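Local coordinates for protein A-adding tRNA nucleotidyltransferase (Aquifex aeolicus, PDB 4WBY) that adds the terminal adenosine to tRNAs ending in CC, using ATP and magnesium to complete the CCA 3' end, at residues 36-41 / 145-150; 57-62 / 67-72; 191-196 / 229-234; 253-258 / 342-347. All coordinates share one frame; numbering follows the deposited sequence.

Interaction 1 (36-41 / 145-150)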
loop_
_atom_site.group_PDB
_atom_site.type_symbol
_atom_site.label_atom_id
_atom_site.label_comp_id
_atom_site.label_asym_id
_atom_site.label_seq_id
_atom_site.Cartn_x
_atom_site.Cartn_y
_atom_site.Cartn_z
ATOM N N ASP A 36 15.364 2.478 -1.526
ATOM C CA ASP A 36 14.733 3.333 -2.521
ATOM C C ASP A 36 15.735 4.279 -3.196
ATOM O O ASP A 36 15.608 4.571 -4.382
ATOM C CB ASP A 36 13.575 4.110 -1.888
ATOM C CG ASP A 36 12.366 3.216 -1.627
ATOM O OD1 ASP A 36 12.345 2.086 -2.167
ATOM O OD2 ASP A 36 11.451 3.629 -0.888
ATOM N N ILE A 37 16.743 4.739 -2.460
ATOM C CA ILE A 37 17.809 5.519 -3.078
ATOM C C ILE A 37 18.542 4.672 -4.122
ATOM O O ILE A 37 18.811 5.131 -5.236
ATOM C CB ILE A 37 18.799 6.050 -2.029
ATOM C CG1 ILE A 37 18.131 7.138 -1.185
ATOM C CG2 ILE A 37 20.069 6.580 -2.688
ATOM C CD1 ILE A 37 18.943 7.549 0.025
ATOM N N LEU A 38 18.845 3.425 -3.777
ATOM C CA LEU A 38 19.501 2.525 -4.736
ATOM C C LEU A 38 18.602 2.196 -5.927
ATOM O O LEU A 38 19.105 1.881 -7.002
ATOM C CB LEU A 38 19.946 1.232 -4.052
ATOM C CG LEU A 38 21.118 1.421 -3.089
ATOM C CD1 LEU A 38 21.288 0.184 -2.203
ATOM C CD2 LEU A 38 22.403 1.715 -3.858
ATOM N N LEU A 39 17.286 2.270 -5.743
ATOM C CA LEU A 39 16.363 2.035 -6.848
ATOM C C LEU A 39 16.079 3.318 -7.637
ATOM O O LEU A 39 15.217 3.329 -8.514
ATOM C CB LEU A 39 15.045 1.436 -6.339
ATOM C CG LEU A 39 15.091 0.049 -5.692
ATOM C CD1 LEU A 39 13.733 -0.301 -5.061
ATOM C CD2 LEU A 39 15.508 -1.007 -6.692
ATOM N N GLY A 40 16.799 4.395 -7.337
ATOM C CA GLY A 40 16.684 5.605 -8.133
ATOM C C GLY A 40 15.414 6.401 -7.907
ATOM O O GLY A 40 15.003 7.186 -8.767
ATOM N N LYS A 41 14.799 6.220 -6.743
ATOM C CA LYS A 41 13.555 6.905 -6.423
ATOM C C LYS A 41 13.817 8.207 -5.686
ATOM O O LYS A 41 14.771 8.314 -4.911
ATOM C CB LYS A 41 12.662 5.998 -5.581
ATOM C CG LYS A 41 12.227 4.747 -6.339
ATOM C CD LYS A 41 11.690 3.661 -5.421
ATOM C CE LYS A 41 10.442 4.099 -4.696
ATOM N NZ LYS A 41 9.292 4.227 -5.627
ATOM N N ARG A 145 23.893 -7.348 -3.619
ATOM C CA ARG A 145 23.888 -8.552 -4.448
ATOM C C ARG A 145 22.458 -9.062 -4.661
ATOM O O ARG A 145 22.112 -9.512 -5.757
ATOM C CB ARG A 145 24.760 -9.634 -3.810
ATOM C CG ARG A 145 24.795 -10.956 -4.574
ATOM C CD ARG A 145 25.383 -10.815 -5.963
ATOM N NE ARG A 145 25.376 -12.098 -6.663
ATOM C CZ ARG A 145 26.333 -12.509 -7.488
ATOM N NH1 ARG A 145 27.386 -11.739 -7.725
ATOM N NH2 ARG A 145 26.235 -13.695 -8.078
ATOM N N ASP A 146 21.620 -8.985 -3.634
ATOM C CA ASP A 146 20.239 -9.428 -3.794
ATOM C C ASP A 146 19.401 -8.438 -4.617
ATOM O O ASP A 146 18.461 -8.846 -5.297
ATOM C CB ASP A 146 19.604 -9.701 -2.431
ATOM C CG ASP A 146 20.107 -10.998 -1.814
ATOM O OD1 ASP A 146 20.649 -11.851 -2.554
ATOM O OD2 ASP A 146 19.961 -11.172 -0.597
ATOM N N LEU A 147 19.749 -7.154 -4.603
ATOM C CA LEU A 147 19.153 -6.237 -5.580
ATOM C C LEU A 147 19.538 -6.658 -6.990
ATOM O O LEU A 147 18.683 -6.775 -7.872
ATOM C CB LEU A 147 19.588 -4.791 -5.351
ATOM C CG LEU A 147 18.924 -4.010 -4.218
ATOM C CD1 LEU A 147 19.554 -2.631 -4.092
ATOM C CD2 LEU A 147 17.416 -3.880 -4.396
ATOM N N LYS A 148 20.833 -6.875 -7.201
ATOM C CA LYS A 148 21.344 -7.300 -8.499
ATOM C C LYS A 148 20.599 -8.525 -9.018
ATOM O O LYS A 148 20.195 -8.581 -10.188
ATOM C CB LYS A 148 22.836 -7.612 -8.399
ATOM C CG LYS A 148 23.457 -8.066 -9.715
ATOM C CD LYS A 148 24.953 -8.305 -9.563
ATOM C CE LYS A 148 25.592 -8.704 -10.883
ATOM N NZ LYS A 148 27.083 -8.752 -10.795
ATOM N N ASP A 149 20.409 -9.496 -8.131
ATOM C CA ASP A 149 19.836 -10.777 -8.508
ATOM C C ASP A 149 18.314 -10.816 -8.399
ATOM O O ASP A 149 17.699 -11.832 -8.721
ATOM C CB ASP A 149 20.457 -11.877 -7.650
ATOM C CG ASP A 149 21.933 -12.100 -7.965
ATOM O OD1 ASP A 149 22.379 -11.746 -9.082
ATOM O OD2 ASP A 149 22.651 -12.634 -7.100
ATOM N N LYS A 150 17.718 -9.702 -7.969
ATOM C CA LYS A 150 16.258 -9.568 -7.833
ATOM C C LYS A 150 15.683 -10.626 -6.891
ATOM O O LYS A 150 14.739 -11.361 -7.226
ATOM C CB LYS A 150 15.587 -9.636 -9.203
ATOM C CG LYS A 150 16.050 -8.528 -10.133
ATOM C CD LYS A 150 15.343 -8.656 -11.466
ATOM C CE LYS A 150 15.587 -7.462 -12.344
ATOM N NZ LYS A 150 14.804 -7.513 -13.615
#

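Interaction 2 (57-62 / 67-72)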
loop_
_atom_site.group_PDB
_atom_site.type_symbol
_atom_site.label_atom_id
_atom_site.label_comp_id
_atom_site.label_asym_id
_atom_site.label_seq_id
_atom_site.Cartn_x
_atom_site.Cartn_y
_atom_site.Cartn_z
ATOM N N LEU A 57 19.986 13.967 19.554
ATOM C CA LEU A 57 20.491 14.430 18.265
ATOM C C LEU A 57 19.370 15.149 17.498
ATOM O O LEU A 57 19.568 16.243 16.960
ATOM C CB LEU A 57 21.057 13.263 17.443
ATOM C CG LEU A 57 21.851 13.640 16.187
ATOM C CD1 LEU A 57 22.796 12.518 15.837
ATOM C CD2 LEU A 57 20.959 13.935 14.993
ATOM N N ALA A 58 18.198 14.529 17.455
ATOM C CA ALA A 58 17.042 15.100 16.764
ATOM C C ALA A 58 16.653 16.446 17.356
ATOM O O ALA A 58 16.324 17.381 16.623
ATOM C CB ALA A 58 15.851 14.143 16.828
ATOM N N LYS A 59 16.664 16.541 18.682
ATOM C CA LYS A 59 16.263 17.783 19.332
ATOM C C LYS A 59 17.223 18.920 18.974
ATOM O O LYS A 59 16.806 20.066 18.807
ATOM C CB LYS A 59 16.180 17.595 20.853
ATOM C CG LYS A 59 14.951 16.803 21.293
ATOM C CD LYS A 59 15.005 16.421 22.763
ATOM C CE LYS A 59 15.027 17.624 23.675
ATOM N NZ LYS A 59 14.981 17.184 25.101
ATOM N N GLU A 60 18.508 18.605 18.843
ATOM C CA GLU A 60 19.480 19.633 18.489
ATOM C C GLU A 60 19.331 20.064 17.030
ATOM O O GLU A 60 19.395 21.254 16.719
ATOM C CB GLU A 60 20.901 19.144 18.763
ATOM C CG GLU A 60 21.998 20.108 18.308
ATOM C CD GLU A 60 21.961 21.457 19.024
ATOM O OE1 GLU A 60 21.338 21.562 20.103
ATOM O OE2 GLU A 60 22.564 22.419 18.505
ATOM N N LEU A 61 19.145 19.101 16.130
ATOM C CA LEU A 61 18.878 19.436 14.740
ATOM C C LEU A 61 17.625 20.312 14.632
ATOM O O LEU A 61 17.605 21.313 13.902
ATOM C CB LEU A 61 18.719 18.162 13.898
ATOM C CG LEU A 61 18.477 18.372 12.399
ATOM C CD1 LEU A 61 19.714 18.971 11.715
ATOM C CD2 LEU A 61 18.041 17.069 11.709
ATOM N N ALA A 62 16.588 19.945 15.373
ATOM C CA ALA A 62 15.335 20.695 15.346
ATOM C C ALA A 62 15.517 22.123 15.858
ATOM O O ALA A 62 14.958 23.062 15.295
ATOM C CB ALA A 62 14.282 19.980 16.160
ATOM N N VAL A 67 12.324 24.044 14.169
ATOM C CA VAL A 67 11.122 23.233 13.950
ATOM C C VAL A 67 10.714 22.444 15.187
ATOM O O VAL A 67 11.538 22.154 16.056
ATOM C CB VAL A 67 11.295 22.237 12.767
ATOM C CG1 VAL A 67 11.542 22.999 11.467
ATOM C CG2 VAL A 67 12.402 21.205 13.047
ATOM N N ASN A 68 9.433 22.084 15.244
ATOM C CA ASN A 68 8.924 21.217 16.297
ATOM C C ASN A 68 9.544 19.832 16.158
ATOM O O ASN A 68 9.906 19.402 15.053
ATOM C CB ASN A 68 7.392 21.135 16.237
ATOM C CG ASN A 68 6.769 20.577 17.522
ATOM O OD1 ASN A 68 7.357 20.656 18.598
ATOM N ND2 ASN A 68 5.569 20.004 17.403
ATOM N N VAL A 69 9.687 19.145 17.284
ATOM C CA VAL A 69 10.149 17.767 17.273
ATOM C C VAL A 69 9.239 16.944 18.188
ATOM O O VAL A 69 8.731 17.445 19.202
ATOM C CB VAL A 69 11.645 17.668 17.686
ATOM C CG1 VAL A 69 11.900 18.393 18.998
ATOM C CG2 VAL A 69 12.104 16.214 17.750
ATOM N N HIS A 70 8.985 15.705 17.777
ATOM C CA HIS A 70 8.156 14.768 18.521
ATOM C C HIS A 70 8.987 13.634 19.077
ATOM O O HIS A 70 9.324 12.714 18.338
ATOM C CB HIS A 70 7.083 14.146 17.620
ATOM C CG HIS A 70 5.904 15.026 17.345
ATOM N ND1 HIS A 70 4.913 14.665 16.457
ATOM C CD2 HIS A 70 5.538 16.227 17.850
ATOM C CE1 HIS A 70 3.994 15.612 16.419
ATOM N NE2 HIS A 70 4.351 16.573 17.252
ATOM N N PRO A 71 9.310 13.685 20.376
ATOM C CA PRO A 71 10.100 12.618 20.998
ATOM C C PRO A 71 9.248 11.473 21.520
ATOM O O PRO A 71 8.108 11.672 21.954
ATOM C CB PRO A 71 10.793 13.335 22.157
ATOM C CG PRO A 71 9.803 14.377 22.566
ATOM C CD PRO A 71 9.095 14.817 21.294
ATOM N N PHE A 72 9.821 10.278 21.484
ATOM C CA PHE A 72 9.185 9.089 22.019
ATOM C C PHE A 72 10.202 8.310 22.845
ATOM O O PHE A 72 10.823 7.375 22.346
ATOM C CB PHE A 72 8.621 8.238 20.883
ATOM C CG PHE A 72 7.569 8.939 20.076
ATOM C CD1 PHE A 72 6.237 8.891 20.462
ATOM C CD2 PHE A 72 7.908 9.670 18.949
ATOM C CE1 PHE A 72 5.262 9.545 19.728
ATOM C CE2 PHE A 72 6.935 10.324 18.211
ATOM C CZ PHE A 72 5.613 10.261 18.602
#

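Interaction 3 (191-196 / 229-234)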
loop_
_atom_site.group_PDB
_atom_site.type_symbol
_atom_site.label_atom_id
_atom_site.label_comp_id
_atom_site.label_asym_id
_atom_site.label_seq_id
_atom_site.Cartn_x
_atom_site.Cartn_y
_atom_site.Cartn_z
ATOM N N GLN A 191 7.067 -23.443 4.710
ATOM C CA GLN A 191 7.049 -24.222 5.940
ATOM C C GLN A 191 6.329 -23.478 7.056
ATOM O O GLN A 191 5.564 -24.085 7.811
ATOM C CB GLN A 191 8.475 -24.591 6.362
ATOM C CG GLN A 191 9.045 -25.695 5.472
ATOM C CD GLN A 191 10.461 -26.104 5.817
ATOM O OE1 GLN A 191 11.089 -25.542 6.714
ATOM N NE2 GLN A 191 10.970 -27.103 5.099
ATOM N N ALA A 192 6.538 -22.165 7.148
ATOM C CA ALA A 192 5.856 -21.391 8.190
ATOM C C ALA A 192 4.348 -21.410 7.963
ATOM O O ALA A 192 3.582 -21.536 8.913
ATOM C CB ALA A 192 6.368 -19.958 8.239
ATOM N N VAL A 193 3.918 -21.287 6.706
ATOM C CA VAL A 193 2.492 -21.365 6.411
ATOM C C VAL A 193 1.976 -22.758 6.789
ATOM O O VAL A 193 0.951 -22.894 7.480
ATOM C CB VAL A 193 2.190 -21.060 4.925
ATOM C CG1 VAL A 193 0.721 -21.338 4.610
ATOM C CG2 VAL A 193 2.536 -19.607 4.603
ATOM N N ASN A 194 2.702 -23.796 6.386
ATOM C CA ASN A 194 2.221 -25.157 6.618
ATOM C C ASN A 194 2.137 -25.504 8.098
ATOM O O ASN A 194 1.246 -26.249 8.516
ATOM C CB ASN A 194 3.119 -26.174 5.912
ATOM C CG ASN A 194 2.413 -27.493 5.662
ATOM O OD1 ASN A 194 2.623 -28.477 6.380
ATOM N ND2 ASN A 194 1.570 -27.521 4.636
ATOM N N LEU A 195 3.073 -24.967 8.880
ATOM C CA LEU A 195 3.136 -25.217 10.319
ATOM C C LEU A 195 2.018 -24.525 11.095
ATOM O O LEU A 195 1.848 -24.782 12.285
ATOM C CB LEU A 195 4.493 -24.772 10.883
ATOM C CG LEU A 195 5.690 -25.683 10.620
ATOM C CD1 LEU A 195 6.982 -24.920 10.906
ATOM C CD2 LEU A 195 5.604 -26.956 11.471
ATOM N N GLY A 196 1.281 -23.640 10.430
ATOM C CA GLY A 196 0.199 -22.914 11.072
ATOM C C GLY A 196 0.629 -21.594 11.678
ATOM O O GLY A 196 -0.139 -20.970 12.397
ATOM N N TYR A 229 1.145 -18.971 -2.446
ATOM C CA TYR A 229 1.631 -19.439 -1.151
ATOM C C TYR A 229 0.515 -19.667 -0.134
ATOM O O TYR A 229 0.782 -19.930 1.044
ATOM C CB TYR A 229 2.692 -18.468 -0.616
ATOM C CG TYR A 229 3.913 -18.487 -1.506
ATOM C CD1 TYR A 229 4.712 -19.625 -1.590
ATOM C CD2 TYR A 229 4.245 -17.393 -2.297
ATOM C CE1 TYR A 229 5.827 -19.666 -2.432
ATOM C CE2 TYR A 229 5.353 -17.420 -3.130
ATOM C CZ TYR A 229 6.139 -18.554 -3.198
ATOM O OH TYR A 229 7.236 -18.573 -4.034
ATOM N N ARG A 230 -0.728 -19.583 -0.604
ATOM C CA ARG A 230 -1.911 -19.983 0.167
ATOM C C ARG A 230 -2.066 -19.210 1.470
ATOM O O ARG A 230 -2.462 -19.775 2.496
ATOM C CB ARG A 230 -1.865 -21.484 0.469
ATOM C CG ARG A 230 -1.684 -22.351 -0.767
ATOM C CD ARG A 230 -1.568 -23.818 -0.390
ATOM N NE ARG A 230 -1.223 -24.660 -1.531
ATOM C CZ ARG A 230 -2.116 -25.247 -2.318
ATOM N NH1 ARG A 230 -3.412 -25.075 -2.094
ATOM N NH2 ARG A 230 -1.717 -26.001 -3.333
ATOM N N VAL A 231 -1.794 -17.910 1.436
ATOM C CA VAL A 231 -1.791 -17.170 2.686
ATOM C C VAL A 231 -3.180 -16.682 3.125
ATOM O O VAL A 231 -3.457 -16.675 4.319
ATOM C CB VAL A 231 -0.824 -15.969 2.632
ATOM C CG1 VAL A 231 0.590 -16.426 2.266
ATOM C CG2 VAL A 231 -1.300 -14.933 1.664
ATOM N N LEU A 232 -4.059 -16.299 2.191
ATOM C CA LEU A 232 -5.346 -15.713 2.589
ATOM C C LEU A 232 -6.245 -16.744 3.270
ATOM O O LEU A 232 -7.058 -16.402 4.131
ATOM C CB LEU A 232 -6.078 -15.108 1.391
ATOM C CG LEU A 232 -5.462 -13.827 0.831
ATOM C CD1 LEU A 232 -6.174 -13.409 -0.449
ATOM C CD2 LEU A 232 -5.497 -12.707 1.872
ATOM N N GLU A 233 -6.067 -18.010 2.900
ATOM C CA GLU A 233 -6.810 -19.107 3.510
ATOM C C GLU A 233 -6.509 -19.245 5.004
ATOM O O GLU A 233 -7.310 -19.803 5.757
ATOM C CB GLU A 233 -6.494 -20.422 2.784
ATOM C CG GLU A 233 -6.966 -20.460 1.325
ATOM C CD GLU A 233 -5.930 -19.959 0.314
ATOM O OE1 GLU A 233 -5.054 -19.126 0.666
ATOM O OE2 GLU A 233 -6.000 -20.411 -0.850
ATOM N N GLU A 234 -5.356 -18.723 5.423
ATOM C CA GLU A 234 -4.936 -18.762 6.820
ATOM C C GLU A 234 -5.460 -17.587 7.624
ATOM O O GLU A 234 -5.347 -17.574 8.853
ATOM C CB GLU A 234 -3.407 -18.768 6.920
ATOM C CG GLU A 234 -2.744 -19.926 6.214
ATOM C CD GLU A 234 -3.157 -21.239 6.804
ATOM O OE1 GLU A 234 -2.804 -21.487 7.981
ATOM O OE2 GLU A 234 -3.851 -22.010 6.104
HETATM O O HOH W 1 -0.293 -20.692 8.723
#

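Interaction 4 (253-258 / 342-347)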
loop_
_atom_site.group_PDB
_atom_site.type_symbol
_atom_site.label_atom_id
_atom_site.label_comp_id
_atom_site.label_asym_id
_atom_site.label_seq_id
_atom_site.Cartn_x
_atom_site.Cartn_y
_atom_site.Cartn_z
ATOM N N ARG A 253 -8.453 -5.031 -13.396
ATOM C CA ARG A 253 -7.258 -4.236 -13.666
ATOM C C ARG A 253 -7.395 -3.443 -14.972
ATOM O O ARG A 253 -6.998 -2.283 -15.042
ATOM C CB ARG A 253 -6.006 -5.111 -13.706
ATOM C CG ARG A 253 -4.741 -4.316 -14.023
ATOM C CD ARG A 253 -3.482 -5.098 -13.719
ATOM N NE ARG A 253 -3.308 -6.182 -14.674
ATOM C CZ ARG A 253 -2.275 -7.015 -14.679
ATOM N NH1 ARG A 253 -1.315 -6.888 -13.770
ATOM N NH2 ARG A 253 -2.204 -7.971 -15.594
ATOM N N LYS A 254 -7.978 -4.056 -15.997
ATOM C CA LYS A 254 -8.200 -3.341 -17.247
ATOM C C LYS A 254 -9.140 -2.155 -17.035
ATOM O O LYS A 254 -8.917 -1.078 -17.584
ATOM C CB LYS A 254 -8.762 -4.272 -18.325
ATOM C CG LYS A 254 -7.787 -5.364 -18.753
ATOM C CD LYS A 254 -8.389 -6.244 -19.836
ATOM C CE LYS A 254 -7.408 -7.303 -20.310
ATOM N NZ LYS A 254 -6.225 -6.699 -20.981
ATOM N N VAL A 255 -10.181 -2.351 -16.233
ATOM C CA VAL A 255 -11.154 -1.290 -15.973
ATOM C C VAL A 255 -10.524 -0.150 -15.170
ATOM O O VAL A 255 -10.714 1.031 -15.482
ATOM C CB VAL A 255 -12.392 -1.836 -15.224
ATOM C CG1 VAL A 255 -13.285 -0.694 -14.726
ATOM C CG2 VAL A 255 -13.178 -2.783 -16.124
ATOM N N VAL A 256 -9.759 -0.511 -14.147
ATOM C CA VAL A 256 -9.106 0.470 -13.291
ATOM C C VAL A 256 -8.063 1.286 -14.053
ATOM O O VAL A 256 -7.966 2.506 -13.884
ATOM C CB VAL A 256 -8.442 -0.222 -12.077
ATOM C CG1 VAL A 256 -7.364 0.662 -11.447
ATOM C CG2 VAL A 256 -9.505 -0.624 -11.064
ATOM N N ASP A 257 -7.279 0.616 -14.891
ATOM C CA ASP A 257 -6.260 1.308 -15.671
ATOM C C ASP A 257 -6.921 2.288 -16.636
ATOM O O ASP A 257 -6.443 3.411 -16.829
ATOM C CB ASP A 257 -5.383 0.311 -16.432
ATOM C CG ASP A 257 -4.446 -0.473 -15.516
ATOM O OD1 ASP A 257 -4.261 -0.074 -14.343
ATOM O OD2 ASP A 257 -3.887 -1.491 -15.972
ATOM N N TRP A 258 -8.035 1.866 -17.228
ATOM C CA TRP A 258 -8.792 2.737 -18.122
ATOM C C TRP A 258 -9.334 3.953 -17.371
ATOM O O TRP A 258 -9.189 5.091 -17.823
ATOM C CB TRP A 258 -9.937 1.960 -18.780
ATOM C CG TRP A 258 -10.921 2.829 -19.506
ATOM C CD1 TRP A 258 -10.817 3.290 -20.787
ATOM C CD2 TRP A 258 -12.159 3.341 -18.994
ATOM N NE1 TRP A 258 -11.913 4.060 -21.104
ATOM C CE2 TRP A 258 -12.750 4.109 -20.020
ATOM C CE3 TRP A 258 -12.826 3.226 -17.770
ATOM C CZ2 TRP A 258 -13.976 4.754 -19.860
ATOM C CZ3 TRP A 258 -14.042 3.871 -17.611
ATOM C CH2 TRP A 258 -14.604 4.626 -18.648
ATOM N N LEU A 342 -19.632 -2.593 -12.170
ATOM C CA LEU A 342 -20.599 -2.880 -13.221
ATOM C C LEU A 342 -19.908 -3.119 -14.559
ATOM O O LEU A 342 -20.406 -3.875 -15.392
ATOM C CB LEU A 342 -21.622 -1.739 -13.341
ATOM C CG LEU A 342 -22.707 -1.732 -12.255
ATOM C CD1 LEU A 342 -23.389 -0.380 -12.186
ATOM C CD2 LEU A 342 -23.745 -2.828 -12.484
ATOM N N MET A 343 -18.750 -2.493 -14.756
ATOM C CA MET A 343 -18.007 -2.671 -15.998
ATOM C C MET A 343 -17.359 -4.046 -16.125
ATOM O O MET A 343 -16.822 -4.377 -17.178
ATOM C CB MET A 343 -16.947 -1.587 -16.135
ATOM C CG MET A 343 -17.552 -0.231 -16.433
ATOM S SD MET A 343 -16.320 1.053 -16.677
ATOM C CE MET A 343 -15.448 0.433 -18.110
ATOM N N LEU A 344 -17.414 -4.843 -15.063
ATOM C CA LEU A 344 -16.974 -6.237 -15.128
ATOM C C LEU A 344 -18.010 -7.114 -15.821
ATOM O O LEU A 344 -17.726 -8.259 -16.171
ATOM C CB LEU A 344 -16.693 -6.782 -13.729
ATOM C CG LEU A 344 -15.629 -6.010 -12.954
ATOM C CD1 LEU A 344 -15.493 -6.534 -11.531
ATOM C CD2 LEU A 344 -14.293 -6.089 -13.684
ATOM N N GLU A 345 -19.217 -6.583 -15.990
ATOM C CA GLU A 345 -20.260 -7.276 -16.733
ATOM C C GLU A 345 -20.198 -6.828 -18.184
ATOM O O GLU A 345 -20.516 -5.683 -18.496
ATOM C CB GLU A 345 -21.641 -6.982 -16.146
ATOM C CG GLU A 345 -21.708 -7.080 -14.632
ATOM C CD GLU A 345 -21.529 -8.494 -14.137
ATOM O OE1 GLU A 345 -21.929 -9.428 -14.863
ATOM O OE2 GLU A 345 -20.990 -8.671 -13.024
ATOM N N GLU A 346 -19.790 -7.730 -19.071
ATOM C CA GLU A 346 -19.522 -7.361 -20.457
ATOM C C GLU A 346 -20.730 -6.713 -21.137
ATOM O O GLU A 346 -20.579 -5.796 -21.944
ATOM C CB GLU A 346 -19.066 -8.589 -21.252
ATOM C CG GLU A 346 -18.657 -8.288 -22.692
ATOM C CD GLU A 346 -17.448 -7.368 -22.793
ATOM O OE1 GLU A 346 -16.721 -7.202 -21.787
ATOM O OE2 GLU A 346 -17.223 -6.808 -23.889
ATOM N N GLU A 347 -21.924 -7.178 -20.789
ATOM C CA GLU A 347 -23.152 -6.670 -21.394
ATOM C C GLU A 347 -23.520 -5.275 -20.885
ATOM O O GLU A 347 -24.342 -4.583 -21.488
ATOM C CB GLU A 347 -24.308 -7.642 -21.138
ATOM C CG GLU A 347 -24.716 -7.781 -19.671
ATOM C CD GLU A 347 -23.742 -8.612 -18.840
ATOM O OE1 GLU A 347 -22.742 -9.116 -19.397
ATOM O OE2 GLU A 347 -23.980 -8.760 -17.623
#

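Interaction 1 (36-41 / 145-150)
L147 reaches from one helix end of the nucleotidyltransferase head toward another and meets two successive leucines, L38 and L39, one with each methyl. Its CG stands anti to the carbonyl carbon (chi1 -78°), which carries the forked end out from helix 143-149 with its two methyls divided between the partners. CD1 of L147 lies 3.8 Å from CD1 of L38 and 3.9 Å from CB of L38, the two side chains crossing at about a right angle. The other branch is looser: CD2 of L147 and CD2 of L39 are 4.1 Å apart. L38 leaves its backbone already directed toward segment 145-150, whereas L39 starts across the line of contact and comes close only at its tip. No hydrogen bond joins the segments, so these few aliphatic contacts make up a small surface contact. The same L39 side chain also lies near R35 and R176, both ATP-binding residues. Both helices end here in the same way: G40, with positive phi, closes helix 32-38 through K41 N to D36 O and G40 N to I37 O, while K150 ends the other. The arrangement is thus a leucine contact between two helix C-termini, each finished by a Schellman motif.

Interaction 2 (57-62 / 67-72)
In the nucleotidyltransferase head domain, a short turn links helix 54-65 to the edge strand 69-72 of the mixed sheet, and the strand folds back along the helix; the axes of 57-62 and 69-72 are 8.9 Å apart and antiparallel at 171°. The chain turns close to A62 and V67, where V67 N donates to A62 O over 3.0 Å. That bond is fairly straight at nitrogen (161°), though the donor is tilted from the carbonyl plane. CB of A62 lies 3.8 Å from both CG2 of V67 and CB of V69, and 3.5 Å from V67 O, so the methyl fits closely against backbone as well as side chains. V69 has CG1 between its backbone N and carbonyl carbon (chi1 52°), a rotation that turns this methyl toward the helix, where CG1 of V69 meets CG of K59 at 4.1 Å; the two side chains cross at about a right angle. The other methyl, CG2 of V69, faces CB of A58 at 4.4 Å. Beyond the pair, A58 rests on A78 and L80 of strand 77-82 and on F89 of strand 85-91, while L57 and L61 pack on I19. The helix therefore lies on strands 69-72, 77-82 and 85-91, with helix 7-22 alongside it.

Interaction 3 (191-196 / 229-234)
A single water spans the polar side of this contact, donating both to the backbone oxygen of V193 and to the carboxylate of E234. It lies 2.8 Å from V193 O and 2.7 Å from E234 OE1, whereas those two oxygens are 4.0 Å apart. With both acting as acceptors, they would not be expected to bond each other directly; the water supplies the two protons that reconcile them. No direct hydrogen bond crosses between the segments, and the remaining contacts are made chiefly by the branches of V193. Its CG1, anti to the backbone N (chi1 172°), points into the bend of segment 229-234, where CG1 of V193 approaches Y229 O at 3.8 Å and CG of E234 at 4.1 Å. CG2 of V193, anti to the carbonyl carbon, lies 4.4 Å from CG1 of V231, a looser apolar approach. E234 bends at its second torsion (chi2 -62°), which folds the carboxylate back toward the end of helix 183-194 while its CG stays against the valine. V193 O thus has two donors, since G196 N also bonds to it at 3.1 Å in the Schellman motif ending that helix. R230, with positive phi, plays the matching part at the end of helix 219-228, and its guanidinium leads away from V193. The ring of Y229 also leads away, its hydroxyl bonding E186 and its side chain touching L189 and K190 of helix 183-194. V231 packs on I167 and L168, two ATP-binding residues, and on Y226 of helix 219-228, so the contact joins two helix ends beside helix 165-177.

Interaction 4 (253-258 / 342-347)
M343 stands with CG anti to its carbonyl carbon, runs extended to its sulfur and then bends at chi3 (62°), a shape that lays SD and CE against the six-membered ring of W258. On the helix side, W258 holds CG anti to its backbone N, which swings the indole toward the turn, and the two side chains cross at about a right angle. The terminal methyl makes an off-centre CH-pi contact: CE of M343 is 4.2 Å from the centroid of the W258 six-membered ring and 29° off its normal. The sulfur approaches more obliquely, with SD of M343 3.7 Å from CZ3 of W258, a Met-aromatic contact. One helical turn earlier, V255 takes the other end of the methionine. Both methyls of V255 border CB of M343, CG2 at 4.0 Å, and CG1 of V255 also comes within 4.0 Å of SD of M343, so the valine crosses the near part of the methionine chain at a slant. CG2 of V255 further meets CD2 of L344 at 4.3 Å. Replacing V255 with an alanine would probably open a gap beside CB and SD of M343 and leave CD2 of L344 without its valine neighbour. The type I turn from L342 to E345, closed by E345 N to L342 O, presents M343 and L344 to helix 243-262. Helix 349-359 adjoins both sides, I352 touching M343 and K353 and E357 touching W258, and the indole stacks edge-to-face with F263. No hydrogen bond crosses between the segments; dispersion and weak sulfur and methyl interactions with the ring therefore dominate this joining of helix to turn.

Overall arrangement
The chain is the C-terminal part of a longer protein, and the four contacts follow it from the nucleotidyltransferase head into the helical remainder. Interactions 1 and 2 both belong to the head, and the whole of interaction 2 falls between the two segments of interaction 1; their centres are nonetheless about 31 Å apart. Interactions 1 and 3, about 28 Å apart between centres, both border ATP-binding residues: the side chain of L39 is about 4 Å from that of R35, and that of V231 about 4 Å from that of L168. In interaction 2 the side chain of A58 is about 12 Å from that of D47, an inferred magnesium ligand. Interaction 4 is remote from these sites, about 48 Å from interaction 2 between centres.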